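PDB 4GVO: Lmo2349 protein from Listeria monocytogenes, which probably captures L-cystine or related amino acids outside the membrane as the solute-binding component of an ABC transporter. Local coordinates for residues Q9-G14 / Y49-K54; V70-H75 / V198-G203; N90-N95 / K212-L217; T32-E37 / K232-D237. One frame throughout, in Å; residues are numbered along the deposited sequence.

Interaction 1. Residues Q9-G14 / Y49-K54; sequences QTITVG and YKFKFK. With NA (sodium ion), chain D.
Ile11 sets its CB over one face of the Phe51 ring, 4.2 Å from the ring centroid and 19° off the normal. Val13 meets the same ring at its edge, CG2 lying 3.6 Å from Phe51 CD2. Ile11 also reaches Tyr49, where its CG1 is 3.6 Å from CD1. On the face of the sheet bearing Thr10 and Thr12, the bent chain of Lys50 carries NZ to Thr10 OG1, a hydrogen bond of 3.0 Å. These side chains sit in register because strands 9-14 and 49-54 pair in parallel, with Ile11 and Val13 each giving and taking a backbone bond and Gln9 O accepting from Lys50 N; Lys52 N to Ile11 O, at 2.9 Å, runs almost straight into the carbonyl. The connection between them, which includes three short strands and helix 34-44, makes a right-handed beta-alpha-beta crossover of the kind found in the lobes of periplasmic binding proteins. Val39 of that helix covers Val13, Phe51 and Phe53. At the start of the pair, a water links Gln9 OE1 to Tyr49 OH at the rim of the tyrosine ring. The sodium ion is coordinated by Tyr49 O at 2.2 Å, Leu46 O and Asp43 OD1. Asp43 OD2 accepts from Phe51 N.

Interaction 2. Residues V70-H75 / V198-G203; sequences VDIVAH and VYFMLG. With HIS (histidine), chain E.
A single residue pair, Val73 with Met201, carries both direct hydrogen bonds between these antiparallel segments. Val73 N gives to Met201 O at 2.8 Å and Met201 N to Val73 O at 3.2 Å, each donor lying in the plane of the carbonyl it meets. Two residues further on, a water takes over: it accepts from His75 N and donates to Tyr199 O at 2.8 Å. Side chains pack on the face bearing Ile72 and Leu202. Ile72 CG1 runs alongside Leu202, 3.9 Å from CD2, whereas its other branch, CG2, turned anti to the backbone N, reaches Phe200 CB. The Phe200 ring offers its edge to the 70-75 segment, with Ala74 CB 3.7 Å from CE1 and near the ring plane. It also stacks with Tyr94, and Leu209 of helix 207-222 covers Ile72 and Leu202. Beyond the pairing, His75 enters the ligand pocket, where S-oxy cysteine is also seen, its O 3.5 Å from CB of the bound histidine. That ligand touches His75 by packing and is hydrogen-bonded to Arg83 NH1, Glu78 N and Asn128 N, among others; the short pairing and the water are consistent with main-chain polar groups holding the backbone that leads to the pocket.

Interaction 3. Residues N90-N95 / K212-L217; sequences NDVAYN and KVDEAL
The 90-95 segment is an irregular loop that turns its backbone N-H groups at Asp91 and Val92 toward one side of helix 207-222, and the closest CA atoms, those of Val92 and Asp214, are 5.8 Å apart. The Asp214 carboxylate receives this loop. Its OD2 takes Asp91 N through the syn lone pair at 3.0 Å. Its OD1 accepts two clear bonds, from Asn90 ND2 at 2.8 Å, nearly in line with the C-O bond, and from Val92 N at 3.0 Å, from 41° above the carboxylate plane, with a weak third from Asp91 N; the two clear donors come from opposite faces. Asn90 is placed for this by chi1 of 70°, which sets CG between its backbone N and carbonyl carbon, while OD1 of the same amide accepts from Phe200 N. Three N-H donors would probably stabilise the negative charge of Asp214, although the Asp91 carboxylate also lies nearby. One turn along the helix, Leu217 packs against Val92 CG1, its CG 3.8 Å away, and its CD2 lies 4.1 Å from Tyr94 CB. A helix aspartate receiving two successive loop N-H groups and an asparagine amide thus joins the loop between strands 88-89 and 95-104 to helix 207-222 in this family 3 solute-binding protein.

Interaction 4. Residues T32-E37 / K232-D237; sequences TGYDVE and KWLGAD
Trp233 lays its indole flat over Gly33 and the first turn of helix 34-44. Gly33 CA stands 3.6 Å from the centroid of the six-membered ring and only 2° off its normal, a CH-pi contact, and Tyr34 N lies over the same face, 3.6 Å from Trp233 CG. Gly33 is the N-cap of that helix, so in this solute-binding protein fold the end of helix 225-234 covers a helix start. At Gly33's backbone angles a CB would point away from the indole and press on the carbonyl O of Thr32, so the glycine suits its own main chain; the ring meets it through CA and N. The opposite face of the indole carries Lys232 CG. Tyr34 meets two residues of 232-237: its CB touches Trp233 CB at 3.7 Å, and Leu234 puts CD1 over one ring face, 4.2 Å from the centroid. Chi1 of -173° swings the phenol toward Leu234, and its OH bonds to Tyr94 O, tying the helix start to the 90-95 loop. Along the NE1 side of the indole, Glu37 turns its carboxylate within 8° of parallel to the ring plane, with CG 4.0 Å from Trp233 NE1. Thr32 OG1 lies 3.5 Å from Trp233 CZ2 and donates to Glu37 OE2 at 2.6 Å, on the anti side of the carboxylate.

Interactions 1 and 2 share a sheet: strand 72-73 runs beside strand 9-15, and Thr12 O takes Asp71 N while Gly14 N gives to Ile72 O. Interaction 1, farthest from the chain centre, mixes a buried aromatic face with an exposed lysine face; the other three are mainly buried. Regular backbone pairing dominates interaction 1, shrinks to one residue pair plus a water in interaction 2, and gives way to carboxylate bonding in interaction 3 and ring-face packing in interaction 4. Asn90 OD1 to Phe200 N joins interactions 2 and 3, whereas Tyr94 OH to Asp35 OD2 joins 3 to 4. Of the four, interaction 2 contains a ligand-pocket residue and interaction 1 a sodium ligand.

Interaction 1. Residues Q9-G14 / Y49-K54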
loop_
_atom_site.group_PDB
_atom_site.type_symbol
_atom_site.label_atom_id
_atom_site.label_comp_id
_atom_site.label_asym_id
_atom_site.label_seq_id
_atom_site.Cartn_x
_atom_site.Cartn_y
_atom_site.Cartn_z
ATOM N N GLN A 9 3.202 16.722 21.848
ATOM C CA GLN A 9 1.999 16.748 20.997
ATOM C C GLN A 9 1.592 15.334 20.582
ATOM O O GLN A 9 2.397 14.575 20.057
ATOM C CB GLN A 9 2.257 17.575 19.738
ATOM C CG GLN A 9 1.013 17.828 18.877
ATOM C CD GLN A 9 1.299 18.598 17.587
ATOM O OE1 GLN A 9 2.321 19.273 17.466
ATOM N NE2 GLN A 9 0.383 18.498 16.615
ATOM N N THR A 10 0.313 14.993 20.779
ATOM C CA THR A 10 -0.216 13.689 20.340
ATOM C C THR A 10 -0.579 13.765 18.875
ATOM O O THR A 10 -1.294 14.662 18.440
ATOM C CB THR A 10 -1.448 13.265 21.161
ATOM O OG1 THR A 10 -1.049 13.191 22.530
ATOM C CG2 THR A 10 -1.986 11.939 20.699
ATOM N N ILE A 11 -0.085 12.789 18.123
ATOM C CA ILE A 11 -0.316 12.677 16.687
ATOM C C ILE A 11 -1.084 11.398 16.464
ATOM O O ILE A 11 -0.664 10.353 16.912
ATOM C CB ILE A 11 1.044 12.605 15.925
ATOM C CG1 ILE A 11 1.895 13.858 16.219
ATOM C CG2 ILE A 11 0.823 12.388 14.449
ATOM C CD1 ILE A 11 1.199 15.197 15.960
ATOM N N THR A 12 -2.208 11.500 15.771
ATOM C CA THR A 12 -3.019 10.342 15.428
ATOM C C THR A 12 -2.720 9.865 14.017
ATOM O O THR A 12 -2.790 10.628 13.061
ATOM C CB THR A 12 -4.519 10.634 15.582
ATOM O OG1 THR A 12 -4.745 11.054 16.949
ATOM C CG2 THR A 12 -5.383 9.409 15.293
ATOM N N VAL A 13 -2.321 8.617 13.936
ATOM C CA VAL A 13 -1.944 7.958 12.688
ATOM C C VAL A 13 -3.029 6.999 12.254
ATOM O O VAL A 13 -3.312 6.012 12.941
ATOM C CB VAL A 13 -0.614 7.175 12.889
ATOM C CG1 VAL A 13 -0.149 6.545 11.579
ATOM C CG2 VAL A 13 0.476 8.077 13.482
ATOM N N GLY A 14 -3.638 7.255 11.105
ATOM C CA GLY A 14 -4.553 6.317 10.532
ATOM C C GLY A 14 -3.822 5.193 9.837
ATOM O O GLY A 14 -2.900 5.438 9.063
ATOM N N TYR A 49 6.781 14.447 20.384
ATOM C CA TYR A 49 5.549 13.947 19.821
ATOM C C TYR A 49 5.246 12.572 20.444
ATOM O O TYR A 49 6.161 11.847 20.833
ATOM C CB TYR A 49 5.678 13.791 18.313
ATOM C CG TYR A 49 5.829 15.104 17.585
ATOM C CD1 TYR A 49 4.712 15.861 17.245
ATOM C CD2 TYR A 49 7.067 15.619 17.288
ATOM C CE1 TYR A 49 4.836 17.083 16.586
ATOM C CE2 TYR A 49 7.201 16.836 16.621
ATOM C CZ TYR A 49 6.076 17.549 16.247
ATOM O OH TYR A 49 6.182 18.743 15.587
ATOM N N LYS A 50 3.971 12.226 20.499
ATOM C CA LYS A 50 3.516 10.880 20.882
ATOM C C LYS A 50 2.585 10.435 19.784
ATOM O O LYS A 50 1.624 11.087 19.516
ATOM C CB LYS A 50 2.766 10.901 22.233
ATOM C CG LYS A 50 2.275 9.548 22.750
ATOM C CD LYS A 50 1.276 9.709 23.908
ATOM C CE LYS A 50 -0.196 9.595 23.462
ATOM N NZ LYS A 50 -1.079 10.641 24.064
ATOM N N PHE A 51 2.867 9.295 19.190
ATOM C CA PHE A 51 2.072 8.792 18.069
ATOM C C PHE A 51 1.137 7.726 18.592
ATOM O O PHE A 51 1.547 6.800 19.302
ATOM C CB PHE A 51 2.969 8.215 16.973
ATOM C CG PHE A 51 3.751 9.248 16.204
ATOM C CD1 PHE A 51 4.830 9.920 16.764
ATOM C CD2 PHE A 51 3.441 9.551 14.868
ATOM C CE1 PHE A 51 5.546 10.870 16.055
ATOM C CE2 PHE A 51 4.188 10.497 14.171
ATOM C CZ PHE A 51 5.259 11.122 14.763
ATOM N N LYS A 52 -0.114 7.838 18.213
ATOM C CA LYS A 52 -1.078 6.819 18.499
ATOM C C LYS A 52 -1.811 6.439 17.222
ATOM O O LYS A 52 -1.907 7.239 16.321
ATOM C CB LYS A 52 -2.067 7.294 19.516
ATOM C CG LYS A 52 -2.895 8.436 19.097
ATOM C CD LYS A 52 -3.827 8.880 20.220
ATOM C CE LYS A 52 -4.851 7.815 20.597
ATOM N NZ LYS A 52 -5.778 8.309 21.641
ATOM N N PHE A 53 -2.351 5.228 17.179
ATOM C CA PHE A 53 -3.005 4.751 15.990
ATOM C C PHE A 53 -4.527 4.833 16.102
ATOM O O PHE A 53 -5.113 4.687 17.176
ATOM C CB PHE A 53 -2.576 3.304 15.698
ATOM C CG PHE A 53 -1.115 3.166 15.401
ATOM C CD1 PHE A 53 -0.608 3.457 14.138
ATOM C CD2 PHE A 53 -0.224 2.805 16.404
ATOM C CE1 PHE A 53 0.734 3.320 13.885
ATOM C CE2 PHE A 53 1.128 2.707 16.151
ATOM C CZ PHE A 53 1.599 2.958 14.884
ATOM N N LYS A 54 -5.130 5.012 14.926
ATOM C CA LYS A 54 -6.565 4.906 14.720
ATOM C C LYS A 54 -6.760 3.994 13.515
ATOM O O LYS A 54 -6.422 4.360 12.391
ATOM C CB LYS A 54 -7.204 6.274 14.474
ATOM C CG LYS A 54 -8.719 6.226 14.358
ATOM C CD LYS A 54 -9.337 7.550 13.926
ATOM C CE LYS A 54 -9.384 8.600 15.013
ATOM N NZ LYS A 54 -10.502 8.389 15.987
HETATM NA NA NA D . 7.785 10.399 20.498
HETATM O O HOH W 1 3.904 19.864 14.782
HETATM O O HOH W 2 8.481 9.761 22.582
#

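Interaction 2. Residues V70-H75 / V198-G203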
loop_
_atom_site.group_PDB
_atom_site.type_symbol
_atom_site.label_atom_id
_atom_site.label_comp_id
_atom_site.label_asym_id
_atom_site.label_seq_id
_atom_site.Cartn_x
_atom_site.Cartn_y
_atom_site.Cartn_z
ATOM N N VAL A 70 -7.578 12.177 11.419
ATOM C CA VAL A 70 -6.233 11.694 11.682
ATOM C C VAL A 70 -5.243 12.790 11.209
ATOM O O VAL A 70 -5.598 13.648 10.402
ATOM C CB VAL A 70 -5.931 10.353 11.006
ATOM C CG1 VAL A 70 -6.847 9.216 11.562
ATOM C CG2 VAL A 70 -5.995 10.468 9.490
ATOM N N ASP A 71 -4.017 12.748 11.720
ATOM C CA ASP A 71 -2.962 13.653 11.339
ATOM C C ASP A 71 -2.020 13.138 10.268
ATOM O O ASP A 71 -1.432 13.921 9.510
ATOM C CB ASP A 71 -2.152 14.059 12.576
ATOM C CG ASP A 71 -3.024 14.628 13.698
ATOM O OD1 ASP A 71 -3.846 15.539 13.420
ATOM O OD2 ASP A 71 -2.915 14.162 14.871
ATOM N N ILE A 72 -1.870 11.829 10.202
ATOM C CA ILE A 72 -0.982 11.151 9.264
ATOM C C ILE A 72 -1.647 9.886 8.852
ATOM O O ILE A 72 -2.343 9.280 9.684
ATOM C CB ILE A 72 0.350 10.732 9.937
ATOM C CG1 ILE A 72 1.101 11.953 10.440
ATOM C CG2 ILE A 72 1.222 9.913 8.980
ATOM C CD1 ILE A 72 2.467 11.649 11.068
ATOM N N VAL A 73 -1.408 9.468 7.611
ATOM C CA VAL A 73 -1.833 8.118 7.162
ATOM C C VAL A 73 -0.578 7.327 6.827
ATOM O O VAL A 73 0.321 7.845 6.124
ATOM C CB VAL A 73 -2.785 8.213 5.960
ATOM C CG1 VAL A 73 -2.995 6.850 5.298
ATOM C CG2 VAL A 73 -4.125 8.802 6.406
ATOM N N ALA A 74 -0.545 6.091 7.325
ATOM C CA ALA A 74 0.523 5.100 7.040
ATOM C C ALA A 74 -0.106 3.817 6.555
ATOM O O ALA A 74 -0.699 3.104 7.353
ATOM C CB ALA A 74 1.326 4.827 8.313
ATOM N N HIS A 75 -0.085 3.575 5.248
ATOM C CA HIS A 75 -0.639 2.377 4.680
ATOM C C HIS A 75 -0.050 2.123 3.314
ATOM O O HIS A 75 -0.776 2.009 2.332
ATOM C CB HIS A 75 -2.182 2.485 4.595
ATOM C CG HIS A 75 -2.896 1.158 4.418
ATOM N ND1 HIS A 75 -2.759 0.363 3.312
ATOM C CD2 HIS A 75 -3.778 0.491 5.268
ATOM C CE1 HIS A 75 -3.512 -0.758 3.485
ATOM N NE2 HIS A 75 -4.153 -0.668 4.647
ATOM N N VAL A 198 6.587 5.003 -1.762
ATOM C CA VAL A 198 5.676 4.999 -0.620
ATOM C C VAL A 198 6.166 6.035 0.401
ATOM O O VAL A 198 7.362 6.076 0.747
ATOM C CB VAL A 198 5.643 3.596 0.004
ATOM C CG1 VAL A 198 5.086 3.623 1.446
ATOM C CG2 VAL A 198 4.848 2.623 -0.890
ATOM N N TYR A 199 5.231 6.847 0.874
ATOM C CA TYR A 199 5.473 7.895 1.814
ATOM C C TYR A 199 4.321 7.968 2.820
ATOM O O TYR A 199 3.254 7.424 2.588
ATOM C CB TYR A 199 5.557 9.247 1.109
ATOM C CG TYR A 199 6.543 9.367 -0.026
ATOM C CD1 TYR A 199 6.210 8.937 -1.312
ATOM C CD2 TYR A 199 7.781 9.938 0.167
ATOM C CE1 TYR A 199 7.074 9.065 -2.365
ATOM C CE2 TYR A 199 8.669 10.043 -0.870
ATOM C CZ TYR A 199 8.302 9.612 -2.146
ATOM O OH TYR A 199 9.167 9.750 -3.187
ATOM N N PHE A 200 4.528 8.717 3.897
ATOM C CA PHE A 200 3.421 9.133 4.754
ATOM C C PHE A 200 2.633 10.274 4.108
ATOM O O PHE A 200 3.191 11.065 3.339
ATOM C CB PHE A 200 3.918 9.562 6.127
ATOM C CG PHE A 200 4.672 8.480 6.840
ATOM C CD1 PHE A 200 3.988 7.410 7.359
ATOM C CD2 PHE A 200 6.073 8.512 6.982
ATOM C CE1 PHE A 200 4.634 6.397 8.002
ATOM C CE2 PHE A 200 6.742 7.453 7.596
ATOM C CZ PHE A 200 6.020 6.409 8.139
ATOM N N MET A 201 1.347 10.346 4.433
ATOM C CA MET A 201 0.513 11.406 3.963
ATOM C C MET A 201 0.002 12.204 5.118
ATOM O O MET A 201 -0.391 11.636 6.145
ATOM C CB MET A 201 -0.669 10.866 3.139
ATOM C CG MET A 201 -0.201 10.172 1.873
ATOM S SD MET A 201 -1.538 9.549 0.827
ATOM C CE MET A 201 -2.411 11.062 0.437
ATOM N N LEU A 202 0.002 13.519 4.951
ATOM C CA LEU A 202 -0.388 14.469 6.003
ATOM C C LEU A 202 -1.296 15.540 5.403
ATOM O O LEU A 202 -1.414 15.679 4.211
ATOM C CB LEU A 202 0.860 15.137 6.595
ATOM C CG LEU A 202 1.955 14.213 7.142
ATOM C CD1 LEU A 202 3.026 13.883 6.082
ATOM C CD2 LEU A 202 2.600 14.846 8.380
ATOM N N GLY A 203 -1.888 16.347 6.270
ATOM C CA GLY A 203 -2.544 17.561 5.798
ATOM C C GLY A 203 -1.544 18.570 5.308
ATOM O O GLY A 203 -0.421 18.621 5.799
HETATM N N HIS E . -0.250 1.239 -2.148
HETATM C CA HIS E . -1.722 1.503 -2.104
HETATM C C HIS E . -2.075 2.907 -2.465
HETATM O O HIS E . -1.167 3.748 -2.536
HETATM C CB HIS E . -2.270 1.180 -0.725
HETATM C CG HIS E . -2.635 -0.267 -0.578
HETATM N ND1 HIS E . -1.710 -1.233 -0.670
HETATM C CD2 HIS E . -3.880 -0.918 -0.413
HETATM C CE1 HIS E . -2.326 -2.437 -0.557
HETATM N NE2 HIS E . -3.638 -2.224 -0.375
HETATM O OXT HIS E . -3.269 3.201 -2.702
HETATM O O HOH W 3 1.961 5.303 3.845
#

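Interaction 3. Residues N90-N95 / K212-L217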
loop_
_atom_site.group_PDB
_atom_site.type_symbol
_atom_site.label_atom_id
_atom_site.label_comp_id
_atom_site.label_asym_id
_atom_site.label_seq_id
_atom_site.Cartn_x
_atom_site.Cartn_y
_atom_site.Cartn_z
ATOM N N ASN A 90 5.570 13.444 2.917
ATOM C CA ASN A 90 6.905 13.721 3.416
ATOM C C ASN A 90 7.918 13.472 2.279
ATOM O O ASN A 90 7.558 12.899 1.240
ATOM C CB ASN A 90 7.205 12.945 4.684
ATOM C CG ASN A 90 7.366 11.473 4.434
ATOM O OD1 ASN A 90 6.436 10.836 3.953
ATOM N ND2 ASN A 90 8.540 10.929 4.743
ATOM N N ASP A 91 9.171 13.913 2.464
ATOM C CA ASP A 91 10.207 13.823 1.412
ATOM C C ASP A 91 10.902 12.489 1.317
ATOM O O ASP A 91 11.457 12.157 0.252
ATOM C CB ASP A 91 11.310 14.888 1.602
ATOM C CG ASP A 91 10.885 16.293 1.160
ATOM O OD1 ASP A 91 9.757 16.507 0.685
ATOM O OD2 ASP A 91 11.718 17.214 1.289
ATOM N N VAL A 92 10.926 11.725 2.408
ATOM C CA VAL A 92 11.736 10.517 2.446
ATOM C C VAL A 92 10.856 9.272 2.257
ATOM O O VAL A 92 10.000 8.986 3.087
ATOM C CB VAL A 92 12.535 10.447 3.753
ATOM C CG1 VAL A 92 13.374 9.174 3.799
ATOM C CG2 VAL A 92 13.411 11.714 3.931
ATOM N N ALA A 93 11.076 8.513 1.193
ATOM C CA ALA A 93 10.282 7.314 0.918
ATOM C C ALA A 93 10.695 6.190 1.849
ATOM O O ALA A 93 11.863 6.125 2.333
ATOM C CB ALA A 93 10.529 6.875 -0.532
ATOM N N TYR A 94 9.765 5.282 2.122
ATOM C CA TYR A 94 10.090 4.113 2.896
ATOM C C TYR A 94 9.736 2.764 2.257
ATOM O O TYR A 94 9.885 1.710 2.886
ATOM C CB TYR A 94 9.564 4.232 4.318
ATOM C CG TYR A 94 8.054 4.187 4.516
ATOM C CD1 TYR A 94 7.288 5.352 4.501
ATOM C CD2 TYR A 94 7.386 2.980 4.728
ATOM C CE1 TYR A 94 5.929 5.327 4.729
ATOM C CE2 TYR A 94 6.039 2.938 4.992
ATOM C CZ TYR A 94 5.300 4.120 5.011
ATOM O OH TYR A 94 3.958 4.149 5.258
ATOM N N ASN A 95 9.343 2.780 0.993
ATOM C CA ASN A 95 9.202 1.547 0.206
ATOM C C ASN A 95 9.076 1.950 -1.277
ATOM O O ASN A 95 8.853 3.135 -1.570
ATOM C CB ASN A 95 7.987 0.688 0.621
ATOM C CG ASN A 95 8.150 -0.753 0.245
ATOM O OD1 ASN A 95 9.241 -1.166 -0.209
ATOM N ND2 ASN A 95 7.104 -1.526 0.408
ATOM N N LYS A 212 9.760 16.811 10.726
ATOM C CA LYS A 212 10.193 15.996 11.864
ATOM C C LYS A 212 10.192 14.523 11.481
ATOM O O LYS A 212 11.131 13.776 11.795
ATOM C CB LYS A 212 9.338 16.268 13.109
ATOM C CG LYS A 212 9.482 17.689 13.670
ATOM C CD LYS A 212 10.716 17.869 14.504
ATOM C CE LYS A 212 10.735 19.253 15.157
ATOM N NZ LYS A 212 11.920 19.402 16.029
ATOM N N VAL A 213 9.136 14.090 10.824
ATOM C CA VAL A 213 9.059 12.704 10.358
ATOM C C VAL A 213 10.236 12.395 9.440
ATOM O O VAL A 213 10.845 11.323 9.535
ATOM C CB VAL A 213 7.672 12.426 9.687
ATOM C CG1 VAL A 213 7.642 11.105 8.884
ATOM C CG2 VAL A 213 6.589 12.449 10.760
ATOM N N ASP A 214 10.535 13.295 8.497
ATOM C CA ASP A 214 11.689 13.104 7.601
ATOM C C ASP A 214 12.999 13.023 8.355
ATOM O O ASP A 214 13.824 12.199 8.016
ATOM C CB ASP A 214 11.802 14.243 6.565
ATOM C CG ASP A 214 10.792 14.134 5.457
ATOM O OD1 ASP A 214 10.477 12.958 5.126
ATOM O OD2 ASP A 214 10.438 15.195 4.841
ATOM N N GLU A 215 13.173 13.827 9.395
ATOM C CA GLU A 215 14.392 13.767 10.206
ATOM C C GLU A 215 14.519 12.401 10.878
ATOM O O GLU A 215 15.555 11.743 10.827
ATOM C CB GLU A 215 14.389 14.906 11.235
ATOM C CG GLU A 215 14.613 16.262 10.625
ATOM C CD GLU A 215 14.281 17.451 11.533
ATOM O OE1 GLU A 215 13.794 17.271 12.675
ATOM O OE2 GLU A 215 14.490 18.605 11.095
ATOM N N ALA A 216 13.425 11.952 11.464
ATOM C CA ALA A 216 13.440 10.663 12.120
ATOM C C ALA A 216 13.689 9.516 11.122
ATOM O O ALA A 216 14.499 8.611 11.365
ATOM C CB ALA A 216 12.134 10.445 12.874
ATOM N N LEU A 217 12.958 9.531 10.005
ATOM C CA LEU A 217 13.099 8.485 9.021
ATOM C C LEU A 217 14.534 8.498 8.459
ATOM O O LEU A 217 15.095 7.433 8.226
ATOM C CB LEU A 217 12.074 8.665 7.887
ATOM C CG LEU A 217 11.928 7.505 6.878
ATOM C CD1 LEU A 217 11.948 6.105 7.454
ATOM C CD2 LEU A 217 10.662 7.756 6.034
#

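Interaction 4. Residues T32-E37 / K232-D237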
loop_
_atom_site.group_PDB
_atom_site.type_symbol
_atom_site.label_atom_id
_atom_site.label_comp_id
_atom_site.label_asym_id
_atom_site.label_seq_id
_atom_site.Cartn_x
_atom_site.Cartn_y
_atom_site.Cartn_z
ATOM N N THR A 32 0.602 -4.471 14.447
ATOM C CA THR A 32 2.006 -4.559 14.063
ATOM C C THR A 32 2.126 -4.616 12.534
ATOM O O THR A 32 1.170 -4.324 11.844
ATOM C CB THR A 32 2.681 -5.754 14.794
ATOM O OG1 THR A 32 4.092 -5.688 14.633
ATOM C CG2 THR A 32 2.128 -7.135 14.317
ATOM N N GLY A 33 3.315 -4.951 12.014
ATOM C CA GLY A 33 3.647 -4.914 10.611
ATOM C C GLY A 33 4.585 -3.764 10.293
ATOM O O GLY A 33 4.785 -2.873 11.108
ATOM N N TYR A 34 5.137 -3.783 9.080
ATOM C CA TYR A 34 6.157 -2.821 8.663
ATOM C C TYR A 34 5.777 -1.365 8.951
ATOM O O TYR A 34 6.528 -0.638 9.535
ATOM C CB TYR A 34 6.363 -3.000 7.153
ATOM C CG TYR A 34 7.499 -2.210 6.548
ATOM C CD1 TYR A 34 8.810 -2.318 7.011
ATOM C CD2 TYR A 34 7.268 -1.357 5.497
ATOM C CE1 TYR A 34 9.810 -1.590 6.431
ATOM C CE2 TYR A 34 8.305 -0.644 4.881
ATOM C CZ TYR A 34 9.568 -0.752 5.358
ATOM O OH TYR A 34 10.644 -0.056 4.807
ATOM N N ASP A 35 4.606 -0.922 8.507
ATOM C CA ASP A 35 4.256 0.487 8.620
ATOM C C ASP A 35 4.055 0.868 10.079
ATOM O O ASP A 35 4.473 1.962 10.509
ATOM C CB ASP A 35 3.022 0.811 7.806
ATOM C CG ASP A 35 3.287 0.931 6.314
ATOM O OD1 ASP A 35 3.958 0.029 5.757
ATOM O OD2 ASP A 35 2.738 1.895 5.677
ATOM N N VAL A 36 3.400 -0.010 10.821
ATOM C CA VAL A 36 3.155 0.219 12.237
ATOM C C VAL A 36 4.450 0.296 13.013
ATOM O O VAL A 36 4.660 1.252 13.792
ATOM C CB VAL A 36 2.215 -0.838 12.780
ATOM C CG1 VAL A 36 2.081 -0.741 14.319
ATOM C CG2 VAL A 36 0.875 -0.737 12.059
ATOM N N GLU A 37 5.339 -0.677 12.792
ATOM C CA GLU A 37 6.609 -0.687 13.486
ATOM C C GLU A 37 7.499 0.485 13.077
ATOM O O GLU A 37 8.217 1.049 13.916
ATOM C CB GLU A 37 7.306 -2.033 13.332
ATOM C CG GLU A 37 6.482 -3.164 13.959
ATOM C CD GLU A 37 6.213 -3.062 15.452
ATOM O OE1 GLU A 37 6.979 -2.387 16.179
ATOM O OE2 GLU A 37 5.248 -3.707 15.928
ATOM N N LYS A 232 12.786 -7.881 7.826
ATOM C CA LYS A 232 11.869 -8.616 8.708
ATOM C C LYS A 232 10.484 -8.776 8.086
ATOM O O LYS A 232 9.872 -9.843 8.132
ATOM C CB LYS A 232 11.757 -7.873 10.059
ATOM C CG LYS A 232 10.832 -8.527 11.043
ATOM C CD LYS A 232 10.901 -7.921 12.429
ATOM C CE LYS A 232 9.860 -8.515 13.377
ATOM N NZ LYS A 232 9.919 -7.854 14.722
ATOM N N TRP A 233 9.949 -7.681 7.568
ATOM C CA TRP A 233 8.546 -7.641 7.188
ATOM C C TRP A 233 8.310 -7.856 5.717
ATOM O O TRP A 233 7.278 -8.387 5.350
ATOM C CB TRP A 233 7.951 -6.295 7.606
ATOM C CG TRP A 233 7.838 -6.144 9.110
ATOM C CD1 TRP A 233 8.577 -5.331 9.949
ATOM C CD2 TRP A 233 6.935 -6.889 9.983
ATOM N NE1 TRP A 233 8.194 -5.489 11.258
ATOM C CE2 TRP A 233 7.190 -6.438 11.326
ATOM C CE3 TRP A 233 5.996 -7.844 9.767
ATOM C CZ2 TRP A 233 6.492 -6.929 12.399
ATOM C CZ3 TRP A 233 5.282 -8.354 10.862
ATOM C CH2 TRP A 233 5.518 -7.892 12.150
ATOM N N LEU A 234 9.207 -7.351 4.870
ATOM C CA LEU A 234 9.040 -7.440 3.425
ATOM C C LEU A 234 9.789 -8.607 2.801
ATOM O O LEU A 234 9.474 -8.990 1.680
ATOM C CB LEU A 234 9.460 -6.125 2.750
ATOM C CG LEU A 234 8.828 -4.820 3.264
ATOM C CD1 LEU A 234 9.366 -3.613 2.452
ATOM C CD2 LEU A 234 7.288 -4.890 3.376
ATOM N N GLY A 235 10.812 -9.117 3.488
ATOM C CA GLY A 235 11.658 -10.173 2.972
ATOM C C GLY A 235 12.938 -9.647 2.378
ATOM O O GLY A 235 12.993 -8.543 1.863
ATOM N N ALA A 236 13.976 -10.472 2.428
ATOM C CA ALA A 236 15.259 -10.107 1.918
ATOM C C ALA A 236 15.197 -9.608 0.467
ATOM O O ALA A 236 15.895 -8.662 0.135
ATOM C CB ALA A 236 16.211 -11.299 2.022
ATOM N N ASP A 237 14.364 -10.230 -0.377
ATOM C CA ASP A 237 14.256 -9.860 -1.804
ATOM C C ASP A 237 13.758 -8.400 -2.012
ATOM O O ASP A 237 13.900 -7.805 -3.089
ATOM C CB ASP A 237 13.256 -10.788 -2.524
ATOM C CG ASP A 237 13.795 -12.157 -2.810
ATOM O OD1 ASP A 237 14.990 -12.392 -2.574
ATOM O OD2 ASP A 237 12.997 -13.008 -3.324
#